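Local coordinates for protein major pepsin inhibitor 3 (PDB 1F32) that inhibits the aspartic protease pepsin, as a secreted protein of the parasitic roundworm Ascaris suum, at residues A[66-69]-A[70-73]; A[102-105]-A[106-110]. All blocks are in the same frame, centred on the assembly; numbering follows the deposited sequence.

Interaction 1. Residues A[66-69]-A[70-73]; sequences CGPQ and DMKM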
ATOM      1  N   CYS A  66       7.073   1.712  -8.227  1.00 15.22           N
ATOM      2  CA  CYS A  66       6.795   1.374  -6.838  1.00 15.70           C
ATOM      3  C   CYS A  66       5.823   2.415  -6.298  1.00 17.95           C
ATOM      4  O   CYS A  66       5.388   2.341  -5.142  1.00 16.95           O
ATOM      5  CB  CYS A  66       8.071   1.399  -6.011  1.00 16.63           C
ATOM      6  SG  CYS A  66       9.092  -0.052  -6.338  1.00 14.93           S
ATOM      7  N   GLY A  67       5.501   3.402  -7.136  1.00 18.39           N
ATOM      8  CA  GLY A  67       4.565   4.438  -6.730  1.00 20.66           C
ATOM      9  C   GLY A  67       5.173   5.576  -5.927  1.00 19.69           C
ATOM     10  O   GLY A  67       6.347   5.537  -5.569  1.00 19.12           O
ATOM     11  N   PRO A  68       4.385   6.616  -5.629  1.00 22.11           N
ATOM     12  CA  PRO A  68       4.881   7.761  -4.857  1.00 23.19           C
ATOM     13  C   PRO A  68       5.515   7.283  -3.549  1.00 25.33           C
ATOM     14  O   PRO A  68       4.887   6.561  -2.777  1.00 25.61           O
ATOM     15  CB  PRO A  68       3.616   8.589  -4.632  1.00 24.22           C
ATOM     16  CG  PRO A  68       2.813   8.312  -5.874  1.00 25.69           C
ATOM     17  CD  PRO A  68       2.972   6.806  -6.010  1.00 22.87           C
ATOM     18  N   GLN A  69       6.758   7.674  -3.297  1.00 26.61           N
ATOM     19  CA  GLN A  69       7.432   7.220  -2.085  1.00 27.89           C
ATOM     20  C   GLN A  69       6.892   7.807  -0.784  1.00 28.28           C
ATOM     21  O   GLN A  69       7.279   7.382   0.301  1.00 28.91           O
ATOM     22  CB  GLN A  69       8.938   7.461  -2.206  1.00 30.77           C
ATOM     23  CG  GLN A  69       9.583   6.651  -3.336  1.00 32.52           C
ATOM     24  CD  GLN A  69       9.420   5.139  -3.155  1.00 35.21           C
ATOM     25  OE1 GLN A  69      10.057   4.530  -2.299  1.00 35.53           O
ATOM     26  NE2 GLN A  69       8.556   4.535  -3.965  1.00 35.29           N
ATOM     27  N   ASP A  70       5.981   8.764  -0.884  1.00 26.99           N
ATOM     28  CA  ASP A  70       5.406   9.359   0.313  1.00 28.22           C
ATOM     29  C   ASP A  70       3.896   9.151   0.396  1.00 26.55           C
ATOM     30  O   ASP A  70       3.214   9.839   1.149  1.00 25.34           O
ATOM     31  CB  ASP A  70       5.714  10.855   0.347  1.00 29.57           C
ATOM     32  CG  ASP A  70       5.134  11.594  -0.839  1.00 30.27           C
ATOM     33  OD1 ASP A  70       4.691  10.936  -1.809  1.00 31.19           O
ATOM     34  OD2 ASP A  70       5.134  12.842  -0.806  1.00 34.77           O
ATOM     35  N   MET A  71       3.361   8.206  -0.365  1.00 25.72           N
ATOM     36  CA  MET A  71       1.921   8.012  -0.305  1.00 25.96           C
ATOM     37  C   MET A  71       1.510   7.478   1.062  1.00 25.91           C
ATOM     38  O   MET A  71       2.342   6.963   1.808  1.00 24.02           O
ATOM     39  CB  MET A  71       1.434   7.100  -1.434  1.00 28.27           C
ATOM     40  CG  MET A  71       1.886   5.671  -1.376  1.00 32.01           C
ATOM     41  SD  MET A  71       1.166   4.818  -2.799  1.00 34.41           S
ATOM     42  CE  MET A  71       2.325   3.510  -2.980  1.00 32.25           C
ATOM     43  N   LYS A  72       0.231   7.642   1.390  1.00 25.38           N
ATOM     44  CA  LYS A  72      -0.303   7.211   2.669  1.00 24.69           C
ATOM     45  C   LYS A  72      -1.063   5.893   2.581  1.00 21.85           C
ATOM     46  O   LYS A  72      -1.615   5.537   1.543  1.00 20.51           O
ATOM     47  CB  LYS A  72      -1.233   8.285   3.236  1.00 28.26           C
ATOM     48  CG  LYS A  72      -0.578   9.642   3.463  1.00 32.71           C
ATOM     49  CD  LYS A  72      -1.512  10.557   4.255  1.00 37.01           C
ATOM     50  CE  LYS A  72      -0.961  11.979   4.374  1.00 37.79           C
ATOM     51  NZ  LYS A  72      -0.940  12.674   3.054  1.00 40.33           N
ATOM     52  N   MET A  73      -1.077   5.167   3.687  1.00 20.37           N
ATOM     53  CA  MET A  73      -1.790   3.907   3.739  1.00 17.58           C
ATOM     54  C   MET A  73      -2.692   3.969   4.957  1.00 18.52           C
ATOM     55  O   MET A  73      -2.311   4.520   5.997  1.00 20.43           O
ATOM     56  CB  MET A  73      -0.793   2.749   3.868  1.00 18.80           C
ATOM     57  CG  MET A  73      -1.425   1.373   3.991  1.00 19.25           C
ATOM     58  SD  MET A  73      -0.123   0.146   3.846  1.00 24.75           S
ATOM     59  CE  MET A  73      -1.064  -1.330   3.709  1.00 16.10           C
TER

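Interaction 2. Residues A[102-105]-A[106-110]; sequences AEVQ and TFREK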
ATOM      1  N   ALA A 102     -14.196  10.740   1.553  1.00 24.73           N
ATOM      2  CA  ALA A 102     -15.064  11.300   2.577  1.00 25.06           C
ATOM      3  C   ALA A 102     -15.274  10.267   3.676  1.00 22.65           C
ATOM      4  O   ALA A 102     -15.290  10.606   4.855  1.00 20.78           O
ATOM      5  CB  ALA A 102     -16.397  11.707   1.968  1.00 25.66           C
ATOM      6  N   GLU A 103     -15.411   9.000   3.297  1.00 21.32           N
ATOM      7  CA  GLU A 103     -15.610   7.972   4.301  1.00 21.14           C
ATOM      8  C   GLU A 103     -14.363   7.778   5.146  1.00 19.23           C
ATOM      9  O   GLU A 103     -14.471   7.477   6.337  1.00 17.80           O
ATOM     10  CB  GLU A 103     -15.988   6.640   3.666  1.00 21.24           C
ATOM     11  CG  GLU A 103     -17.398   6.584   3.143  1.00 27.09           C
ATOM     12  CD  GLU A 103     -17.906   5.168   3.115  1.00 28.96           C
ATOM     13  OE1 GLU A 103     -18.344   4.670   4.178  1.00 33.93           O
ATOM     14  OE2 GLU A 103     -17.845   4.553   2.037  1.00 30.47           O
ATOM     15  N   VAL A 104     -13.193   7.943   4.526  1.00 18.16           N
ATOM     16  CA  VAL A 104     -11.932   7.797   5.243  1.00 19.53           C
ATOM     17  C   VAL A 104     -11.840   8.871   6.320  1.00 19.96           C
ATOM     18  O   VAL A 104     -11.503   8.580   7.458  1.00 19.13           O
ATOM     19  CB  VAL A 104     -10.713   7.935   4.298  1.00 17.90           C
ATOM     20  CG1 VAL A 104      -9.428   7.994   5.114  1.00 19.03           C
ATOM     21  CG2 VAL A 104     -10.667   6.752   3.336  1.00 18.16           C
ATOM     22  N   GLN A 105     -12.142  10.117   5.967  1.00 19.05           N
ATOM     23  CA  GLN A 105     -12.065  11.183   6.960  1.00 21.10           C
ATOM     24  C   GLN A 105     -13.129  11.022   8.054  1.00 20.00           C
ATOM     25  O   GLN A 105     -12.868  11.319   9.221  1.00 21.70           O
ATOM     26  CB  GLN A 105     -12.175  12.544   6.263  1.00 21.37           C
ATOM     27  CG  GLN A 105     -11.019  13.514   6.569  1.00 24.24           C
ATOM     28  CD  GLN A 105      -9.699  12.832   6.936  1.00 20.13           C
ATOM     29  OE1 GLN A 105      -9.096  12.119   6.137  1.00 21.08           O
ATOM     30  NE2 GLN A 105      -9.249  13.067   8.157  1.00 21.81           N
ATOM     31  N   THR A 106     -14.316  10.543   7.692  1.00 20.70           N
ATOM     32  CA  THR A 106     -15.366  10.334   8.687  1.00 19.91           C
ATOM     33  C   THR A 106     -14.879   9.267   9.650  1.00 19.59           C
ATOM     34  O   THR A 106     -15.059   9.378  10.851  1.00 18.13           O
ATOM     35  CB  THR A 106     -16.690   9.856   8.056  1.00 19.81           C
ATOM     36  OG1 THR A 106     -17.264  10.915   7.290  1.00 18.78           O
ATOM     37  CG2 THR A 106     -17.697   9.430   9.153  1.00 19.04           C
ATOM     38  N   PHE A 107     -14.246   8.223   9.122  1.00 20.03           N
ATOM     39  CA  PHE A 107     -13.756   7.165   9.992  1.00 18.51           C
ATOM     40  C   PHE A 107     -12.652   7.675  10.905  1.00 17.24           C
ATOM     41  O   PHE A 107     -12.655   7.394  12.094  1.00 18.06           O
ATOM     42  CB  PHE A 107     -13.247   5.967   9.178  1.00 17.35           C
ATOM     43  CG  PHE A 107     -12.782   4.817  10.033  1.00 19.01           C
ATOM     44  CD1 PHE A 107     -11.490   4.795  10.563  1.00 18.43           C
ATOM     45  CD2 PHE A 107     -13.651   3.770  10.337  1.00 19.98           C
ATOM     46  CE1 PHE A 107     -11.065   3.752  11.384  1.00 18.57           C
ATOM     47  CE2 PHE A 107     -13.238   2.713  11.166  1.00 19.79           C
ATOM     48  CZ  PHE A 107     -11.950   2.704  11.687  1.00 18.32           C
ATOM     49  N   ARG A 108     -11.706   8.434  10.362  1.00 17.46           N
ATOM     50  CA  ARG A 108     -10.618   8.949  11.189  1.00 17.49           C
ATOM     51  C   ARG A 108     -11.180   9.845  12.292  1.00 17.21           C
ATOM     52  O   ARG A 108     -10.721   9.815  13.439  1.00 18.61           O
ATOM     53  CB  ARG A 108      -9.631   9.743  10.328  1.00 18.50           C
ATOM     54  CG  ARG A 108      -8.944   8.884   9.266  1.00 21.31           C
ATOM     55  CD  ARG A 108      -8.098   9.717   8.319  1.00 21.52           C
ATOM     56  NE  ARG A 108      -6.821  10.121   8.900  1.00 26.02           N
ATOM     57  CZ  ARG A 108      -5.992  10.989   8.326  1.00 24.08           C
ATOM     58  NH1 ARG A 108      -6.314  11.543   7.165  1.00 26.23           N
ATOM     59  NH2 ARG A 108      -4.841  11.291   8.902  1.00 27.30           N
ATOM     60  N   GLU A 109     -12.172  10.648  11.933  1.00 18.51           N
ATOM     61  CA  GLU A 109     -12.799  11.540  12.892  1.00 18.23           C
ATOM     62  C   GLU A 109     -13.549  10.731  13.951  1.00 20.91           C
ATOM     63  O   GLU A 109     -13.583  11.125  15.114  1.00 22.67           O
ATOM     64  CB  GLU A 109     -13.728  12.503  12.160  1.00 17.34           C
ATOM     65  CG  GLU A 109     -12.964  13.440  11.218  1.00 17.70           C
ATOM     66  CD  GLU A 109     -13.866  14.159  10.232  1.00 16.64           C
ATOM     67  OE1 GLU A 109     -15.071  13.854  10.208  1.00 16.70           O
ATOM     68  OE2 GLU A 109     -13.362  15.023   9.471  1.00 18.40           O
ATOM     69  N   LYS A 110     -14.143   9.601  13.556  1.00 19.77           N
ATOM     70  CA  LYS A 110     -14.871   8.768  14.525  1.00 21.75           C
ATOM     71  C   LYS A 110     -13.901   8.011  15.421  1.00 22.38           C
ATOM     72  O   LYS A 110     -14.162   7.806  16.609  1.00 22.01           O
ATOM     73  CB  LYS A 110     -15.812   7.789  13.826  1.00 21.06           C
ATOM     74  CG  LYS A 110     -17.094   8.442  13.357  1.00 21.94           C
ATOM     75  CD  LYS A 110     -18.123   7.440  12.926  1.00 25.80           C
ATOM     76  CE  LYS A 110     -19.437   8.138  12.619  1.00 26.49           C
ATOM     77  NZ  LYS A 110     -20.481   7.178  12.188  1.00 30.07           N
TER

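Interaction 1. Residues A[66-69]-A[70-73]
Over the face of the P68 carbonyl stands the backbone N of M71, 66° out of its plane, so the N-H comes in over the pi face and not along the in-plane lone pairs; at the amide of Q69, the other flat group, G67 O sits near the plane, 14° out. M71 N still donates an almost straight bond of 3.3 Å to P68 O. This closes a type I beta turn, P68 to M71, that delivers the chain into strand 72-76 of the five-stranded antiparallel sheet. M71 crosses the puckered proline ring obliquely: its CB lies 4.1 Å from P68 CB, and its SD 4.2 Å from P68 CD. A chi1 of 67° puts M71 CG between the backbone N and the carbonyl carbon, which sends the otherwise extended thioether back past P68 O toward the start of the turn, M71 CE ending 3.9 Å from C66 O. Beyond the segments, W27 and L82 pack on this buried methionine, while C66 is tied to C13 by a disulfide. The Q69 chain, bent at chi2, doubles back on the residues before the turn, and Q69 NE2 donates a 2.9 Å hydrogen bond to G67 O. D70 OD1 ends 3.8 Å from P68 CB.

Interaction 2. Residues A[102-105]-A[106-110]
Two bends bring Q105 and R108 together: Q105 turns sharply at chi2 (27°), and R108, extended as far as its CD, folds at chi3 (77°), which swings the guanidinium across toward the glutamine. The pair illustrates an i to i+3 side-chain bridge on the surface of an alpha helix. R108 NH1 donates to Q105 OE1 over 3.0 Å in a bent hydrogen bond that uses an in-plane lone pair of the amide oxygen. Seen from the arginine, that oxygen lies at the edge of the guanidinium, somewhat tilted from its plane. The two flat groups stand 78° apart, so they meet edgewise and do not stack; R108 CD also comes within 3.4 Å of Q105 OE1. One turn back, V104 runs alongside R108, pointing the same way, and its CG1 touches R108 CD at 3.9 Å. Regular i to i+4 backbone bonds underlie all this, among them R108 N to V104 O (2.9 Å) and E109 N to Q105 O (2.9 Å). E109 also crosses Q105 at about a right angle, OE2 coming within 4.0 Å of Q105 CG. While Q105 is exposed, the same helix, 98-116, packs on the protein through E103, V104, F107 and R108: E103 OE2 is hydrogen-bonded to S144 OG, F107 meets the ring of F76 edge-to-face and that of F4 at an intermediate angle, and V104 and R108 both rest on F74 of strand 72-76.

How the interactions relate
Both contacts are local ones that follow each other along the chain, interaction 1 ending well before interaction 2 begins, and both fall inside the Pepsin inhibitor-3-like repeated domain. Their centres are 20 Å apart and their nearest atoms about 6 Å, without touching. Strand 72-76 joins them: interaction 1 shapes the entry to it, and the residues F74 and F76 further along it receive the helix that carries interaction 2. Between them the chain runs through strands 79-82, 85-88 and 91-95. The strand that the turn of interaction 1 leads into is thus also the one on which helix 98-116 packs, so the two local contacts belong to one helix-against-sheet unit.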